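Local coordinates for glycoprotein (Chandipura virus, PDB 5MDM) that probably attaches the virus to host receptors and, triggered by the acidic pH of the endosome, drives fusion of the viral and endosomal membranes, at residues 3-17 against 325-338. Sequence-based numbering, arbitrary orientation.
Sequences SIAFPENTKLDWKPV and TLSFAHTRYVRMWI
I4 and F6 of the N-terminal strand 3-7 pair with M336 and V334 of the long strand 325-338, making an antiparallel ribbon in one of the antiparallel sheets of this class III fusion glycoprotein. After E8, whose N still bonds to R332 O, the chain bows out at 9-11, returns through L12 and W14 and rejoins the same partner strand at K15 to V17, so one strand serves two separate ladders. In the first, I4 and F6 each exchange two backbone bonds with their partners, and M336 N reaches I4 O almost straight at 174°.

The closely packed part is strand 3-7 against 333-338, filled on both faces. Branched I4 suits a strand: its CG2 lies 3.8 Å from I338 CD1, the two side chains crossing near a right angle. M336, unbranched and extended beyond CG, crosses F6 obliquely in a Met-aromatic contact, its SD 5.1 Å from the ring centroid. On the other face S3, small enough to lie flat against an indole, sets CB over the W337 five-membered ring in a CH-pi contact; W337 NE1 is bonded to D397.

Beyond P7, whose ring lies alongside that of Y333, the contact loosens toward solvent. E8 places OE2 3.5 Å from R332 NH2 but over the guanidinium face, with the two planes 77° apart; between carboxylate and guanidinium this is a purely ionic contact, and no N-H is aimed at the oxygen.

In the second ladder, exposed K15, its chain bent at chi2 and chi3, brings CE and NZ both against F328 CZ. V17 and L326 meet through short branched side chains and both reach W291 of helix 270-295. W14, with CG beside its backbone N (chi1 -62°), turns a ring face toward A329, whose methyl CB sits 3.7 Å from the six-membered ring centroid.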
loop_
_atom_site.group_PDB
_atom_site.type_symbol
_atom_site.label_atom_id
_atom_site.label_comp_id
_atom_site.label_asym_id
_atom_site.label_seq_id
_atom_site.Cartn_x
_atom_site.Cartn_y
_atom_site.Cartn_z
ATOM N N SER A 3 -1.914 4.808 20.346
ATOM C CA SER A 3 -2.159 5.994 21.149
ATOM C C SER A 3 -3.638 6.327 21.198
ATOM O O SER A 3 -4.407 5.924 20.333
ATOM C CB SER A 3 -1.364 7.177 20.609
ATOM O OG SER A 3 -1.123 7.007 19.225
ATOM N N ILE A 4 -4.035 7.045 22.239
ATOM C CA ILE A 4 -5.395 7.535 22.363
ATOM C C ILE A 4 -5.322 8.916 22.969
ATOM O O ILE A 4 -4.303 9.292 23.556
ATOM C CB ILE A 4 -6.239 6.660 23.308
ATOM C CG1 ILE A 4 -5.567 6.557 24.678
ATOM C CG2 ILE A 4 -6.477 5.279 22.713
ATOM C CD1 ILE A 4 -6.419 5.882 25.716
ATOM N N ALA A 5 -6.396 9.677 22.812
ATOM C CA ALA A 5 -6.545 10.921 23.547
ATOM C C ALA A 5 -7.509 10.611 24.675
ATOM O O ALA A 5 -8.604 10.102 24.438
ATOM C CB ALA A 5 -7.082 12.021 22.655
ATOM N N PHE A 6 -7.090 10.902 25.899
ATOM C CA PHE A 6 -7.824 10.456 27.071
ATOM C C PHE A 6 -7.774 11.527 28.155
ATOM O O PHE A 6 -6.793 12.258 28.249
ATOM C CB PHE A 6 -7.195 9.157 27.575
ATOM C CG PHE A 6 -8.067 8.379 28.505
ATOM C CD1 PHE A 6 -7.863 8.426 29.873
ATOM C CD2 PHE A 6 -9.098 7.599 28.011
ATOM C CE1 PHE A 6 -8.671 7.709 30.729
ATOM C CE2 PHE A 6 -9.908 6.881 28.858
ATOM C CZ PHE A 6 -9.697 6.936 30.221
ATOM N N PRO A 7 -8.834 11.640 28.970
ATOM C CA PRO A 7 -8.781 12.602 30.077
ATOM C C PRO A 7 -7.578 12.344 30.987
ATOM O O PRO A 7 -7.295 11.194 31.324
ATOM C CB PRO A 7 -10.101 12.359 30.826
ATOM C CG PRO A 7 -10.597 11.033 30.338
ATOM C CD PRO A 7 -10.124 10.937 28.920
ATOM N N GLU A 8 -6.867 13.406 31.355
ATOM C CA GLU A 8 -5.625 13.271 32.113
ATOM C C GLU A 8 -5.834 12.681 33.507
ATOM O O GLU A 8 -5.137 11.748 33.901
ATOM C CB GLU A 8 -4.890 14.612 32.194
ATOM C CG GLU A 8 -5.750 15.777 32.638
ATOM C CD GLU A 8 -5.013 17.098 32.575
ATOM O OE1 GLU A 8 -3.851 17.122 32.110
ATOM O OE2 GLU A 8 -5.602 18.117 32.996
ATOM N N ASN A 9 -6.803 13.216 34.244
ATOM C CA ASN A 9 -7.083 12.736 35.592
ATOM C C ASN A 9 -7.813 11.395 35.585
ATOM O O ASN A 9 -8.566 11.090 34.661
ATOM C CB ASN A 9 -7.881 13.775 36.386
ATOM C CG ASN A 9 -7.325 15.180 36.227
ATOM O OD1 ASN A 9 -7.822 15.965 35.417
ATOM N ND2 ASN A 9 -6.285 15.499 36.991
ATOM N N THR A 10 -7.578 10.600 36.623
ATOM C CA THR A 10 -8.176 9.277 36.738
ATOM C C THR A 10 -9.592 9.382 37.287
ATOM O O THR A 10 -10.350 8.413 37.273
ATOM C CB THR A 10 -7.343 8.375 37.664
ATOM O OG1 THR A 10 -7.429 8.856 39.011
ATOM C CG2 THR A 10 -5.890 8.374 37.232
ATOM N N LYS A 11 -9.931 10.570 37.782
ATOM C CA LYS A 11 -11.269 10.858 38.283
ATOM C C LYS A 11 -11.707 12.225 37.775
ATOM O O LYS A 11 -10.899 13.152 37.681
ATOM C CB LYS A 11 -11.300 10.842 39.816
ATOM C CG LYS A 11 -10.976 9.494 40.450
ATOM C CD LYS A 11 -10.995 9.577 41.968
ATOM C CE LYS A 11 -12.377 9.959 42.489
ATOM N NZ LYS A 11 -12.456 9.963 43.984
ATOM N N LEU A 12 -12.988 12.347 37.442
ATOM C CA LEU A 12 -13.541 13.617 36.998
ATOM C C LEU A 12 -14.809 13.954 37.775
ATOM O O LEU A 12 -15.494 13.064 38.279
ATOM C CB LEU A 12 -13.839 13.581 35.497
ATOM C CG LEU A 12 -12.641 13.445 34.556
ATOM C CD1 LEU A 12 -13.111 13.347 33.115
ATOM C CD2 LEU A 12 -11.679 14.611 34.736
ATOM N N ASP A 13 -15.115 15.243 37.874
ATOM C CA ASP A 13 -16.354 15.682 38.498
ATOM C C ASP A 13 -17.490 15.623 37.478
ATOM O O ASP A 13 -17.579 16.466 36.580
ATOM C CB ASP A 13 -16.203 17.099 39.051
ATOM C CG ASP A 13 -17.413 17.544 39.846
ATOM O OD1 ASP A 13 -18.029 16.693 40.523
ATOM O OD2 ASP A 13 -17.751 18.746 39.793
ATOM N N TRP A 14 -18.348 14.615 37.617
ATOM C CA TRP A 14 -19.442 14.396 36.674
ATOM C C TRP A 14 -20.713 15.156 37.048
ATOM O O TRP A 14 -21.035 15.317 38.227
ATOM C CB TRP A 14 -19.750 12.902 36.536
ATOM C CG TRP A 14 -18.606 12.090 36.002
ATOM C CD1 TRP A 14 -17.672 11.418 36.730
ATOM C CD2 TRP A 14 -18.274 11.868 34.620
ATOM N NE1 TRP A 14 -16.780 10.789 35.893
ATOM C CE2 TRP A 14 -17.127 11.051 34.594
ATOM C CE3 TRP A 14 -18.836 12.282 33.406
ATOM C CZ2 TRP A 14 -16.530 10.640 33.402
ATOM C CZ3 TRP A 14 -18.241 11.875 32.225
ATOM C CH2 TRP A 14 -17.102 11.060 32.233
ATOM N N LYS A 15 -21.424 15.625 36.028
ATOM C CA LYS A 15 -22.712 16.284 36.197
ATOM C C LYS A 15 -23.636 15.786 35.094
ATOM O O LYS A 15 -23.178 15.482 33.993
ATOM C CB LYS A 15 -22.558 17.805 36.107
ATOM C CG LYS A 15 -21.703 18.424 37.204
ATOM C CD LYS A 15 -20.955 19.652 36.697
ATOM C CE LYS A 15 -21.902 20.672 36.080
ATOM N NZ LYS A 15 -21.164 21.822 35.485
ATOM N N PRO A 16 -24.939 15.684 35.386
ATOM C CA PRO A 16 -25.899 15.195 34.391
ATOM C C PRO A 16 -26.044 16.141 33.201
ATOM O O PRO A 16 -26.140 17.356 33.381
ATOM C CB PRO A 16 -27.212 15.130 35.176
ATOM C CG PRO A 16 -26.797 15.038 36.601
ATOM C CD PRO A 16 -25.562 15.872 36.704
ATOM N N VAL A 17 -26.051 15.578 31.996
ATOM C CA VAL A 17 -26.271 16.356 30.784
ATOM C C VAL A 17 -27.717 16.830 30.733
ATOM O O VAL A 17 -28.642 16.030 30.865
ATOM C CB VAL A 17 -25.971 15.526 29.520
ATOM C CG1 VAL A 17 -26.342 16.306 28.272
ATOM C CG2 VAL A 17 -24.506 15.125 29.486
ATOM N N THR A 325 -28.075 7.413 33.457
ATOM C CA THR A 325 -28.152 8.835 33.133
ATOM C C THR A 325 -26.921 9.337 32.374
ATOM O O THR A 325 -25.782 9.082 32.775
ATOM C CB THR A 325 -28.353 9.683 34.405
ATOM O OG1 THR A 325 -29.647 9.412 34.955
ATOM C CG2 THR A 325 -28.231 11.172 34.097
ATOM N N LEU A 326 -27.156 10.046 31.273
ATOM C CA LEU A 326 -26.071 10.644 30.505
ATOM C C LEU A 326 -25.413 11.760 31.300
ATOM O O LEU A 326 -26.057 12.749 31.660
ATOM C CB LEU A 326 -26.581 11.196 29.175
ATOM C CG LEU A 326 -25.505 11.729 28.223
ATOM C CD1 LEU A 326 -24.710 10.585 27.603
ATOM C CD2 LEU A 326 -26.115 12.613 27.145
ATOM N N SER A 327 -24.123 11.597 31.570
ATOM C CA SER A 327 -23.377 12.584 32.331
ATOM C C SER A 327 -22.157 13.057 31.553
ATOM O O SER A 327 -21.542 12.295 30.803
ATOM C CB SER A 327 -22.949 12.003 33.677
ATOM O OG SER A 327 -24.068 11.510 34.391
ATOM N N PHE A 328 -21.816 14.327 31.733
ATOM C CA PHE A 328 -20.624 14.885 31.123
ATOM C C PHE A 328 -19.644 15.309 32.210
ATOM O O PHE A 328 -19.992 15.353 33.390
ATOM C CB PHE A 328 -20.987 16.087 30.256
ATOM C CG PHE A 328 -21.221 17.344 31.039
ATOM C CD1 PHE A 328 -20.288 18.369 31.023
ATOM C CD2 PHE A 328 -22.366 17.497 31.800
ATOM C CE1 PHE A 328 -20.496 19.525 31.746
ATOM C CE2 PHE A 328 -22.580 18.648 32.524
ATOM C CZ PHE A 328 -21.642 19.665 32.498
ATOM N N ALA A 329 -18.417 15.619 31.811
ATOM C CA ALA A 329 -17.441 16.171 32.740
ATOM C C ALA A 329 -16.395 16.985 31.990
ATOM O O ALA A 329 -15.903 16.559 30.946
ATOM C CB ALA A 329 -16.779 15.065 33.537
ATOM N N HIS A 330 -16.070 18.163 32.514
ATOM C CA HIS A 330 -14.966 18.944 31.974
ATOM C C HIS A 330 -13.669 18.185 32.203
ATOM O O HIS A 330 -13.507 17.515 33.221
ATOM C CB HIS A 330 -14.891 20.325 32.630
ATOM C CG HIS A 330 -15.786 21.344 32.000
ATOM N ND1 HIS A 330 -17.116 21.478 32.336
ATOM C CD2 HIS A 330 -15.542 22.275 31.048
ATOM C CE1 HIS A 330 -17.652 22.450 31.620
ATOM N NE2 HIS A 330 -16.719 22.950 30.830
ATOM N N THR A 331 -12.753 18.278 31.248
ATOM C CA THR A 331 -11.457 17.630 31.387
ATOM C C THR A 331 -10.495 18.165 30.344
ATOM O O THR A 331 -10.892 18.900 29.446
ATOM C CB THR A 331 -11.560 16.104 31.216
ATOM O OG1 THR A 331 -10.309 15.500 31.559
ATOM C CG2 THR A 331 -11.915 15.748 29.782
ATOM N N ARG A 332 -9.225 17.809 30.472
ATOM C CA ARG A 332 -8.261 18.102 29.427
ATOM C C ARG A 332 -7.737 16.787 28.884
ATOM O O ARG A 332 -7.055 16.043 29.583
ATOM C CB ARG A 332 -7.116 18.983 29.944
ATOM C CG ARG A 332 -5.995 19.223 28.928
ATOM C CD ARG A 332 -5.298 20.574 29.127
ATOM N NE ARG A 332 -4.723 20.726 30.460
ATOM C CZ ARG A 332 -5.275 21.442 31.438
ATOM N NH1 ARG A 332 -6.422 22.079 31.234
ATOM N NH2 ARG A 332 -4.682 21.524 32.623
ATOM N N TYR A 333 -8.090 16.488 27.643
ATOM C CA TYR A 333 -7.586 15.293 26.994
ATOM C C TYR A 333 -6.091 15.442 26.751
ATOM O O TYR A 333 -5.606 16.523 26.413
ATOM C CB TYR A 333 -8.303 15.060 25.666
ATOM C CG TYR A 333 -9.736 14.603 25.791
ATOM C CD1 TYR A 333 -10.067 13.263 25.675
ATOM C CD2 TYR A 333 -10.760 15.512 26.010
ATOM C CE1 TYR A 333 -11.378 12.839 25.776
ATOM C CE2 TYR A 333 -12.075 15.097 26.113
ATOM C CZ TYR A 333 -12.376 13.759 25.995
ATOM O OH TYR A 333 -13.681 13.339 26.098
ATOM N N VAL A 334 -5.362 14.354 26.944
ATOM C CA VAL A 334 -3.942 14.320 26.645
ATOM C C VAL A 334 -3.631 13.039 25.888
ATOM O O VAL A 334 -4.412 12.083 25.919
ATOM C CB VAL A 334 -3.096 14.370 27.914
ATOM C CG1 VAL A 334 -3.378 15.648 28.688
ATOM C CG2 VAL A 334 -3.375 13.151 28.767
ATOM N N ARG A 335 -2.498 13.027 25.198
ATOM C CA ARG A 335 -2.103 11.861 24.427
ATOM C C ARG A 335 -1.458 10.826 25.334
ATOM O O ARG A 335 -0.550 11.133 26.108
ATOM C CB ARG A 335 -1.148 12.259 23.302
ATOM C CG ARG A 335 -0.550 11.097 22.534
ATOM C CD ARG A 335 0.172 11.594 21.293
ATOM N NE ARG A 335 -0.746 12.261 20.370
ATOM C CZ ARG A 335 -0.486 13.410 19.754
ATOM N NH1 ARG A 335 0.667 14.028 19.959
ATOM N NH2 ARG A 335 -1.381 13.940 18.932
ATOM N N MET A 336 -1.951 9.597 25.248
ATOM C CA MET A 336 -1.385 8.490 26.003
ATOM C C MET A 336 -1.123 7.322 25.070
ATOM O O MET A 336 -1.788 7.175 24.046
ATOM C CB MET A 336 -2.348 8.038 27.098
ATOM C CG MET A 336 -2.707 9.108 28.088
ATOM S SD MET A 336 -3.835 8.472 29.330
ATOM C CE MET A 336 -4.023 9.906 30.389
ATOM N N TRP A 337 -0.155 6.488 25.428
ATOM C CA TRP A 337 0.064 5.245 24.703
ATOM C C TRP A 337 -0.388 4.051 25.533
ATOM O O TRP A 337 -0.004 3.907 26.693
ATOM C CB TRP A 337 1.527 5.108 24.288
ATOM C CG TRP A 337 1.891 6.059 23.203
ATOM C CD1 TRP A 337 1.934 5.802 21.862
ATOM C CD2 TRP A 337 2.243 7.436 23.358
ATOM N NE1 TRP A 337 2.302 6.933 21.174
ATOM C CE2 TRP A 337 2.496 7.951 22.071
ATOM C CE3 TRP A 337 2.369 8.284 24.461
ATOM C CZ2 TRP A 337 2.869 9.274 21.860
ATOM C CZ3 TRP A 337 2.739 9.597 24.248
ATOM C CH2 TRP A 337 2.986 10.078 22.960
ATOM N N ILE A 338 -1.222 3.208 24.937
ATOM C CA ILE A 338 -1.714 2.021 25.622
ATOM C C ILE A 338 -1.171 0.758 24.963
ATOM O O ILE A 338 -0.749 0.788 23.805
ATOM C CB ILE A 338 -3.245 1.980 25.652
ATOM C CG1 ILE A 338 -3.809 2.044 24.234
ATOM C CG2 ILE A 338 -3.783 3.121 26.500
ATOM C CD1 ILE A 338 -5.315 2.023 24.185
#